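Local coordinates for RNA polymerase ECF-subfamily sigma factor (Streptomyces venezuelae, PDB 6DXO), which directs RNA polymerase to specific promoters as an ECF sigma factor in aerial mycelium formation, and is usually held inactive by an anti-sigma factor until released, at residues A[40-45]-A[95-100]; A[101-106]-A[136-141]; A[119-124]-A[129-134]. All blocks are in the same frame, centred on the assembly; numbering follows the deposited sequence.

Contact 1. Residues A[40-45]-A[95-100]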
loop_
_atom_site.group_PDB
_atom_site.type_symbol
_atom_site.label_atom_id
_atom_site.label_comp_id
_atom_site.label_asym_id
_atom_site.label_seq_id
_atom_site.Cartn_x
_atom_site.Cartn_y
_atom_site.Cartn_z
ATOM N N ALA A 40 -7.964 8.116 2.364
ATOM C CA ALA A 40 -7.453 7.285 1.267
ATOM C C ALA A 40 -6.419 6.268 1.788
ATOM O O ALA A 40 -6.413 5.100 1.386
ATOM C CB ALA A 40 -6.868 8.143 0.162
ATOM N N GLU A 41 -5.570 6.709 2.708
ATOM C CA GLU A 41 -4.575 5.817 3.308
ATOM C C GLU A 41 -5.259 4.725 4.117
ATOM O O GLU A 41 -4.900 3.546 4.012
ATOM C CB GLU A 41 -3.598 6.599 4.205
ATOM C CG GLU A 41 -2.712 7.600 3.455
ATOM C CD GLU A 41 -2.035 8.615 4.376
ATOM O OE1 GLU A 41 -2.319 8.614 5.589
ATOM O OE2 GLU A 41 -1.213 9.408 3.877
ATOM N N ASP A 42 -6.245 5.110 4.928
ATOM C CA ASP A 42 -6.959 4.158 5.780
ATOM C C ASP A 42 -7.714 3.094 4.980
ATOM O O ASP A 42 -7.671 1.906 5.314
ATOM C CB ASP A 42 -7.924 4.874 6.731
ATOM C CG ASP A 42 -7.208 5.608 7.855
ATOM O OD1 ASP A 42 -5.987 5.393 8.032
ATOM O OD2 ASP A 42 -7.874 6.391 8.570
ATOM N N LEU A 43 -8.409 3.518 3.930
ATOM C CA LEU A 43 -9.122 2.568 3.087
ATOM C C LEU A 43 -8.159 1.694 2.263
ATOM O O LEU A 43 -8.504 0.595 1.842
ATOM C CB LEU A 43 -10.155 3.280 2.192
ATOM C CG LEU A 43 -11.340 3.954 2.897
ATOM C CD1 LEU A 43 -12.278 4.584 1.868
ATOM C CD2 LEU A 43 -12.097 2.989 3.783
ATOM N N THR A 44 -6.941 2.172 2.039
ATOM C CA THR A 44 -5.966 1.357 1.315
ATOM C C THR A 44 -5.578 0.209 2.225
ATOM O O THR A 44 -5.564 -0.962 1.817
ATOM C CB THR A 44 -4.719 2.199 0.909
ATOM O OG1 THR A 44 -5.121 3.216 -0.014
ATOM C CG2 THR A 44 -3.676 1.315 0.225
ATOM N N SER A 45 -5.295 0.544 3.475
ATOM C CA SER A 45 -4.984 -0.456 4.491
ATOM C C SER A 45 -6.134 -1.438 4.636
ATOM O O SER A 45 -5.933 -2.647 4.599
ATOM C CB SER A 45 -4.711 0.228 5.831
ATOM O OG SER A 45 -4.636 -0.717 6.879
ATOM N N ALA A 95 -2.595 1.391 17.206
ATOM C CA ALA A 95 -2.256 2.465 18.132
ATOM C C ALA A 95 -1.284 3.442 17.472
ATOM O O ALA A 95 -1.431 4.653 17.599
ATOM C CB ALA A 95 -1.662 1.900 19.412
ATOM N N VAL A 96 -0.295 2.917 16.753
ATOM C CA VAL A 96 0.675 3.776 16.066
ATOM C C VAL A 96 -0.001 4.668 15.030
ATOM O O VAL A 96 0.350 5.833 14.868
ATOM C CB VAL A 96 1.795 2.958 15.371
ATOM C CG1 VAL A 96 2.704 3.884 14.580
ATOM C CG2 VAL A 96 2.588 2.151 16.385
ATOM N N ARG A 97 -0.976 4.107 14.315
ATOM C CA ARG A 97 -1.672 4.855 13.276
ATOM C C ARG A 97 -2.485 6.018 13.849
ATOM O O ARG A 97 -2.887 6.916 13.114
ATOM C CB ARG A 97 -2.571 3.924 12.453
ATOM C CG ARG A 97 -1.855 3.222 11.310
ATOM C CD ARG A 97 -2.251 3.819 9.961
ATOM N NE ARG A 97 -1.971 5.252 9.874
ATOM C CZ ARG A 97 -2.347 6.028 8.862
ATOM N NH1 ARG A 97 -3.021 5.513 7.845
ATOM N NH2 ARG A 97 -2.051 7.320 8.863
ATOM N N ARG A 98 -2.711 6.004 15.162
ATOM C CA ARG A 98 -3.503 7.045 15.824
ATOM C C ARG A 98 -2.680 8.252 16.290
ATOM O O ARG A 98 -3.237 9.318 16.563
ATOM C CB ARG A 98 -4.294 6.459 16.997
ATOM C CG ARG A 98 -5.376 5.469 16.591
ATOM C CD ARG A 98 -6.209 5.056 17.791
ATOM N NE ARG A 98 -5.412 4.337 18.779
ATOM C CZ ARG A 98 -5.599 3.061 19.101
ATOM N NH1 ARG A 98 -6.566 2.367 18.519
ATOM N NH2 ARG A 98 -4.828 2.484 20.010
ATOM N N LEU A 99 -1.361 8.089 16.383
ATOM C CA LEU A 99 -0.489 9.195 16.777
ATOM C C LEU A 99 -0.573 10.320 15.764
ATOM O O LEU A 99 -0.874 10.087 14.594
ATOM C CB LEU A 99 0.968 8.728 16.886
ATOM C CG LEU A 99 1.267 7.567 17.830
ATOM C CD1 LEU A 99 2.696 7.064 17.624
ATOM C CD2 LEU A 99 1.032 7.973 19.281
ATOM N N ASN A 100 -0.298 11.545 16.206
ATOM C CA ASN A 100 -0.246 12.675 15.294
ATOM C C ASN A 100 0.902 12.473 14.306
ATOM O O ASN A 100 1.750 11.608 14.519
ATOM C CB ASN A 100 -0.104 13.994 16.065
ATOM C CG ASN A 100 1.315 14.248 16.541
ATOM O OD1 ASN A 100 2.124 13.328 16.633
ATOM N ND2 ASN A 100 1.620 15.504 16.851
#
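Arg97 points the NH1 and NH2 end of its guanidinium at two acidic side chains, Glu41 and Asp42, consecutive on helix 37-53. The two carboxylates meet it differently. Glu41 OE1 lies at the guanidinium edge, near its plane, 3.5 Å from Arg97 NH2, and the two flat groups are turned 47° apart. The Asp42 approach is closer, with OD1 3.0 Å from Arg97 NH1, yet here the planes are 70° apart and the oxygen sits well out of the guanidinium plane. No N-H points at it, so this salt bridge is one of charge alone. Arg97 can serve both acids because its chain is bent at chi2 (-106°) and again beyond it, which brings the terminal nitrogens over to the acidic pair. NE is left to a weak hydrogen bond with Gln104 OE1 on helix 101-112. Val62 and Val65 of the second protein chain pack on Glu41 and Arg97 respectively, and Gln66 NE2 of that chain bonds to Glu41 O. Asp42 belongs to a motif that, by close similarity, binds the polymerase core. The result is a three-residue salt-bridge network between sigma-70 region 2 and region 4, formed in a complex with an anti-sigma factor.

Contact 2. Residues A[101-106]-A[136-141]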
loop_
_atom_site.group_PDB
_atom_site.type_symbol
_atom_site.label_atom_id
_atom_site.label_comp_id
_atom_site.label_asym_id
_atom_site.label_seq_id
_atom_site.Cartn_x
_atom_site.Cartn_y
_atom_site.Cartn_z
ATOM N N PRO A 101 0.919 13.253 13.213
ATOM C CA PRO A 101 1.939 13.117 12.165
ATOM C C PRO A 101 3.380 13.047 12.689
ATOM O O PRO A 101 4.099 12.108 12.340
ATOM C CB PRO A 101 1.732 14.371 11.299
ATOM C CG PRO A 101 0.745 15.236 12.050
ATOM C CD PRO A 101 -0.061 14.298 12.877
ATOM N N GLN A 102 3.796 14.012 13.505
ATOM C CA GLN A 102 5.167 14.027 14.013
ATOM C C GLN A 102 5.519 12.786 14.842
ATOM O O GLN A 102 6.555 12.152 14.617
ATOM C CB GLN A 102 5.433 15.301 14.822
ATOM C CG GLN A 102 5.419 16.567 13.991
ATOM C CD GLN A 102 6.553 16.619 12.986
ATOM O OE1 GLN A 102 7.677 16.989 13.323
ATOM N NE2 GLN A 102 6.265 16.247 11.744
ATOM N N GLN A 103 4.671 12.450 15.807
ATOM C CA GLN A 103 4.928 11.295 16.663
ATOM C C GLN A 103 4.860 9.983 15.880
ATOM O O GLN A 103 5.640 9.057 16.126
ATOM C CB GLN A 103 3.950 11.261 17.843
ATOM C CG GLN A 103 4.125 12.426 18.812
ATOM C CD GLN A 103 3.163 12.373 19.986
ATOM O OE1 GLN A 103 2.350 11.465 20.101
ATOM N NE2 GLN A 103 3.265 13.359 20.876
ATOM N N GLN A 104 3.938 9.902 14.930
ATOM C CA GLN A 104 3.832 8.680 14.130
ATOM C C GLN A 104 5.103 8.443 13.307
ATOM O O GLN A 104 5.684 7.364 13.329
ATOM C CB GLN A 104 2.606 8.706 13.216
ATOM C CG GLN A 104 2.317 7.318 12.637
ATOM C CD GLN A 104 1.025 7.234 11.844
ATOM O OE1 GLN A 104 0.915 6.425 10.919
ATOM N NE2 GLN A 104 0.035 8.047 12.212
ATOM N N GLU A 105 5.531 9.469 12.585
ATOM C CA GLU A 105 6.745 9.388 11.792
ATOM C C GLU A 105 7.971 9.076 12.649
ATOM O O GLU A 105 8.845 8.318 12.230
ATOM C CB GLU A 105 6.978 10.694 11.036
ATOM C CG GLU A 105 8.238 10.681 10.196
ATOM C CD GLU A 105 8.320 11.866 9.262
ATOM O OE1 GLU A 105 7.532 12.820 9.451
ATOM O OE2 GLU A 105 9.166 11.838 8.340
ATOM N N CYS A 106 8.044 9.669 13.841
ATOM C CA CYS A 106 9.190 9.427 14.716
ATOM C C CYS A 106 9.280 7.948 15.110
ATOM O O CYS A 106 10.322 7.316 14.949
ATOM C CB CYS A 106 9.137 10.317 15.965
ATOM S SG CYS A 106 10.664 10.304 16.951
ATOM N N TYR A 136 10.000 10.295 23.118
ATOM C CA TYR A 136 9.479 10.090 24.456
ATOM C C TYR A 136 7.977 10.360 24.493
ATOM O O TYR A 136 7.206 9.565 25.035
ATOM C CB TYR A 136 10.226 10.949 25.490
ATOM C CG TYR A 136 9.574 10.894 26.849
ATOM C CD1 TYR A 136 9.591 9.725 27.599
ATOM C CD2 TYR A 136 8.913 12.001 27.370
ATOM C CE1 TYR A 136 8.981 9.658 28.833
ATOM C CE2 TYR A 136 8.299 11.943 28.610
ATOM C CZ TYR A 136 8.338 10.770 29.335
ATOM O OH TYR A 136 7.728 10.701 30.565
ATOM N N ARG A 137 7.561 11.475 23.902
ATOM C CA ARG A 137 6.156 11.861 23.913
ATOM C C ARG A 137 5.334 10.884 23.088
ATOM O O ARG A 137 4.167 10.634 23.384
ATOM C CB ARG A 137 5.981 13.287 23.378
ATOM C CG ARG A 137 6.526 14.369 24.305
ATOM C CD ARG A 137 6.520 15.739 23.639
ATOM N NE ARG A 137 6.931 16.803 24.556
ATOM C CZ ARG A 137 7.221 18.047 24.182
ATOM N NH1 ARG A 137 7.157 18.395 22.903
ATOM N NH2 ARG A 137 7.585 18.944 25.087
ATOM N N ALA A 138 5.958 10.320 22.060
ATOM C CA ALA A 138 5.266 9.392 21.170
ATOM C C ALA A 138 4.979 8.060 21.847
ATOM O O ALA A 138 3.862 7.540 21.762
ATOM C CB ALA A 138 6.059 9.189 19.878
ATOM N N VAL A 139 5.982 7.502 22.516
ATOM C CA VAL A 139 5.803 6.225 23.193
ATOM C C VAL A 139 4.897 6.371 24.419
ATOM O O VAL A 139 4.171 5.442 24.778
ATOM C CB VAL A 139 7.150 5.593 23.596
ATOM C CG1 VAL A 139 6.921 4.243 24.247
ATOM C CG2 VAL A 139 8.059 5.449 22.376
ATOM N N ARG A 140 4.936 7.540 25.057
ATOM C CA ARG A 140 4.069 7.795 26.204
ATOM C C ARG A 140 2.606 7.824 25.769
ATOM O O ARG A 140 1.726 7.328 26.479
ATOM C CB ARG A 140 4.461 9.095 26.930
ATOM C CG ARG A 140 3.495 10.245 26.711
ATOM C CD ARG A 140 3.373 11.126 27.950
ATOM N NE ARG A 140 4.563 11.937 28.184
ATOM C CZ ARG A 140 4.720 13.181 27.740
ATOM N NH1 ARG A 140 3.762 13.761 27.031
ATOM N NH2 ARG A 140 5.837 13.845 28.002
ATOM N N THR A 141 2.357 8.373 24.583
ATOM C CA THR A 141 1.010 8.409 24.022
ATOM C C THR A 141 0.500 7.019 23.648
ATOM O O THR A 141 -0.684 6.721 23.821
ATOM C CB THR A 141 0.932 9.317 22.797
ATOM O OG1 THR A 141 1.217 10.664 23.185
ATOM C CG2 THR A 141 -0.460 9.253 22.170
#
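Gln103 of helix 101-112 runs over Ala138 of helix 128-144, and its methylenes do the packing while its amide reaches past them. At the root of the chain, CB meets Ala138 CB at 3.6 Å; here the backbones also come nearest, with the CA atoms of Gln103 and Ala138 4.9 Å apart. CG stays over the same residue, 3.9 Å from Ala138 CB. Beyond it the chain is extended (chi2 -179°), which carries CD across the helix backbone to lie 3.8 Å from Ala138 CA. The short side chain of Ala138 lets a glutamine lie so near the main chain. In the fold, this is where helix 101-112 of sigma-70 region 4 crosses helix 128-144, the second helix of the probable helix-turn-helix. The two segment axes cross almost perpendicularly, at -94° with a closest approach of 8.9 Å, consistent with a small contact in which Gln103 alone meets Arg137, Ala138 and Thr141.

At the amide the branches part. NE2 turns to the Arg137 side, 3.7 Å from Arg137 CB, and also lies near Arg137 O without an assigned hydrogen bond, whereas OE1 faces Thr141, 3.4 Å from its OG1. The latter is a polar approach and not an assigned hydrogen bond. The Thr141 hydroxyl instead donates back along its own helix to Arg137 O, OG1 to O being 3.0 Å. That carbonyl also accepts from Thr141 N, and the two donors reach it from opposite faces of its plane. The backbone N of Gln103 is capped by Asn100 OD1, at the N-cap of helix 101-112, while Leu134, one turn before Ala138 on helix 128-144, also touches Gln103.

Contact 3. Residues A[119-124]-A[129-134]; sequences ETARVM and GAIKTL
Ile131 sets its CG1 branch beside its own backbone N (chi1 -60°) and its CG2 methyl anti to it, and this splay sends CG1 to Ala121 and CG2 to Thr120 on helix 117-124. CG1 presses against Ala121, 3.5 Å from its CA and 3.6 Å from its CB, at the point where the two backbones come nearest. CG2 goes instead to the Thr120 methyl, with Ile131 CG2 and Thr120 CG2 4.0 Å apart. The end of the longer arm, CD1, lies near the same methyl and also near the sulfur of Met124, whose SD is 4.1 Å from Ile131 CD1. Thr120 turns its methyl to this side, CG2 anti to the backbone N, while OG1 bonds to Ser116 O, one turn earlier.

Met124 supplies the second half of the contact. Its chain is bent at the last torsion (chi3 75°), and CE meets Leu134 tip to tip, 3.8 Å from Leu134 CD2. The contacts of Met124 with Ile131 and Leu134 are apolar, and no hydrogen bond crosses the interface; most of the touching residues are buried. Helix 101-112 closes around the same cluster, with Leu109 and Glu105 touching Met124 and Gln103 touching Leu134.

The segment axes cross at 101°, 9.4 Å apart at their closest, and only four residues separate the segments. Two short-linked, nearly perpendicular helices packed round Ile131, in a region 4 sequence, fit a helix-turn-helix, in which helix 128-144 would be the recognition helix that, in sigma-70 factors generally, reads the promoter -35 element.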
loop_
_atom_site.group_PDB
_atom_site.type_symbol
_atom_site.label_atom_id
_atom_site.label_comp_id
_atom_site.label_asym_id
_atom_site.label_seq_id
_atom_site.Cartn_x
_atom_site.Cartn_y
_atom_site.Cartn_z
ATOM N N GLU A 119 20.034 9.711 12.575
ATOM C CA GLU A 119 19.451 9.464 11.258
ATOM C C GLU A 119 18.021 10.007 11.212
ATOM O O GLU A 119 17.660 10.709 10.268
ATOM C CB GLU A 119 19.485 7.968 10.900
ATOM C CG GLU A 119 20.888 7.435 10.570
ATOM C CD GLU A 119 21.058 5.963 10.905
ATOM O OE1 GLU A 119 20.127 5.303 11.363
ATOM O OE2 GLU A 119 22.260 5.442 10.687
ATOM N N THR A 120 17.225 9.706 12.242
ATOM C CA THR A 120 15.852 10.223 12.329
ATOM C C THR A 120 15.814 11.757 12.314
ATOM O O THR A 120 14.991 12.383 11.636
ATOM C CB THR A 120 15.134 9.667 13.579
ATOM O OG1 THR A 120 15.041 8.239 13.466
ATOM C CG2 THR A 120 13.726 10.248 13.717
ATOM N N ALA A 121 16.714 12.372 13.063
ATOM C CA ALA A 121 16.792 13.828 13.060
ATOM C C ALA A 121 17.015 14.374 11.649
ATOM O O ALA A 121 16.334 15.317 11.227
ATOM C CB ALA A 121 17.880 14.312 14.013
ATOM N N ARG A 122 17.941 13.764 10.910
ATOM C CA ARG A 122 18.230 14.212 9.547
ATOM C C ARG A 122 17.008 14.097 8.643
ATOM O O ARG A 122 16.699 15.024 7.890
ATOM C CB ARG A 122 19.395 13.441 8.918
ATOM C CG ARG A 122 20.670 13.411 9.733
ATOM C CD ARG A 122 21.297 14.790 9.903
ATOM N NE ARG A 122 22.582 14.679 10.590
ATOM C CZ ARG A 122 22.722 14.615 11.911
ATOM N NH1 ARG A 122 21.655 14.667 12.702
ATOM N NH2 ARG A 122 23.932 14.499 12.445
ATOM N N VAL A 123 16.315 12.957 8.708
ATOM C CA VAL A 123 15.110 12.753 7.898
ATOM C C VAL A 123 13.975 13.723 8.228
ATOM O O VAL A 123 13.278 14.215 7.323
ATOM C CB VAL A 123 14.567 11.320 8.072
ATOM C CG1 VAL A 123 13.208 11.155 7.352
ATOM C CG2 VAL A 123 15.586 10.317 7.565
ATOM N N MET A 124 13.774 13.978 9.517
ATOM C CA MET A 124 12.647 14.803 9.955
ATOM C C MET A 124 12.949 16.305 9.960
ATOM O O MET A 124 12.037 17.120 10.133
ATOM C CB MET A 124 12.154 14.356 11.333
ATOM C CG MET A 124 11.545 12.953 11.330
ATOM S SD MET A 124 10.720 12.509 12.863
ATOM C CE MET A 124 9.209 13.476 12.733
ATOM N N GLY A 129 18.048 16.611 19.970
ATOM C CA GLY A 129 17.318 16.949 21.180
ATOM C C GLY A 129 15.816 16.873 20.976
ATOM O O GLY A 129 15.098 16.252 21.765
ATOM N N ALA A 130 15.342 17.501 19.906
ATOM C CA ALA A 130 13.930 17.459 19.551
ATOM C C ALA A 130 13.466 16.025 19.267
ATOM O O ALA A 130 12.327 15.675 19.567
ATOM C CB ALA A 130 13.644 18.362 18.360
ATOM N N ILE A 131 14.341 15.199 18.696
ATOM C CA ILE A 131 13.985 13.793 18.462
ATOM C C ILE A 131 13.868 13.020 19.783
ATOM O O ILE A 131 12.951 12.230 19.974
ATOM C CB ILE A 131 14.970 13.063 17.498
ATOM C CG1 ILE A 131 15.004 13.742 16.125
ATOM C CG2 ILE A 131 14.608 11.566 17.368
ATOM C CD1 ILE A 131 13.656 13.856 15.443
ATOM N N LYS A 132 14.794 13.249 20.711
ATOM C CA LYS A 132 14.700 12.558 21.992
ATOM C C LYS A 132 13.406 12.924 22.717
ATOM O O LYS A 132 12.753 12.064 23.305
ATOM C CB LYS A 132 15.920 12.841 22.864
ATOM C CG LYS A 132 17.173 12.135 22.403
ATOM C CD LYS A 132 18.351 12.461 23.306
ATOM C CE LYS A 132 19.650 11.961 22.697
ATOM N NZ LYS A 132 20.797 12.146 23.621
ATOM N N THR A 133 13.043 14.204 22.682
ATOM C CA THR A 133 11.780 14.638 23.262
ATOM C C THR A 133 10.603 13.981 22.539
ATOM O O THR A 133 9.670 13.474 23.166
ATOM C CB THR A 133 11.629 16.165 23.186
ATOM O OG1 THR A 133 12.654 16.781 23.975
ATOM C CG2 THR A 133 10.268 16.592 23.714
ATOM N N LEU A 134 10.662 13.992 21.213
ATOM C CA LEU A 134 9.560 13.511 20.386
ATOM C C LEU A 134 9.299 12.022 20.552
ATOM O O LEU A 134 8.145 11.588 20.620
ATOM C CB LEU A 134 9.824 13.848 18.914
ATOM C CG LEU A 134 8.744 13.490 17.895
ATOM C CD1 LEU A 134 7.366 13.959 18.362
ATOM C CD2 LEU A 134 9.096 14.082 16.533
#

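Overall arrangement
Contacts 2 and 3 share helix 128-144 and lie within sigma-70 region 4, their centres about 11 Å apart, with contact 3 nested in the chain loop that contact 2 closes. Leu134 and Met124 of contact 3 both touch contact 2. Contact 3 is buried and its cross-contacts are apolar; contact 2 is partly buried, mixing methylene packing with a polar amide. The centre of contact 1 lies about 7 Å from the chain's centre, yet this is the ionic one: partly buried, joining region 2 to region 4 beside the second protein chain. It touches contact 2 through Gln104, which bonds to Leu99 and more weakly to Arg97, and through Leu99 against Thr141, but does not touch contact 3.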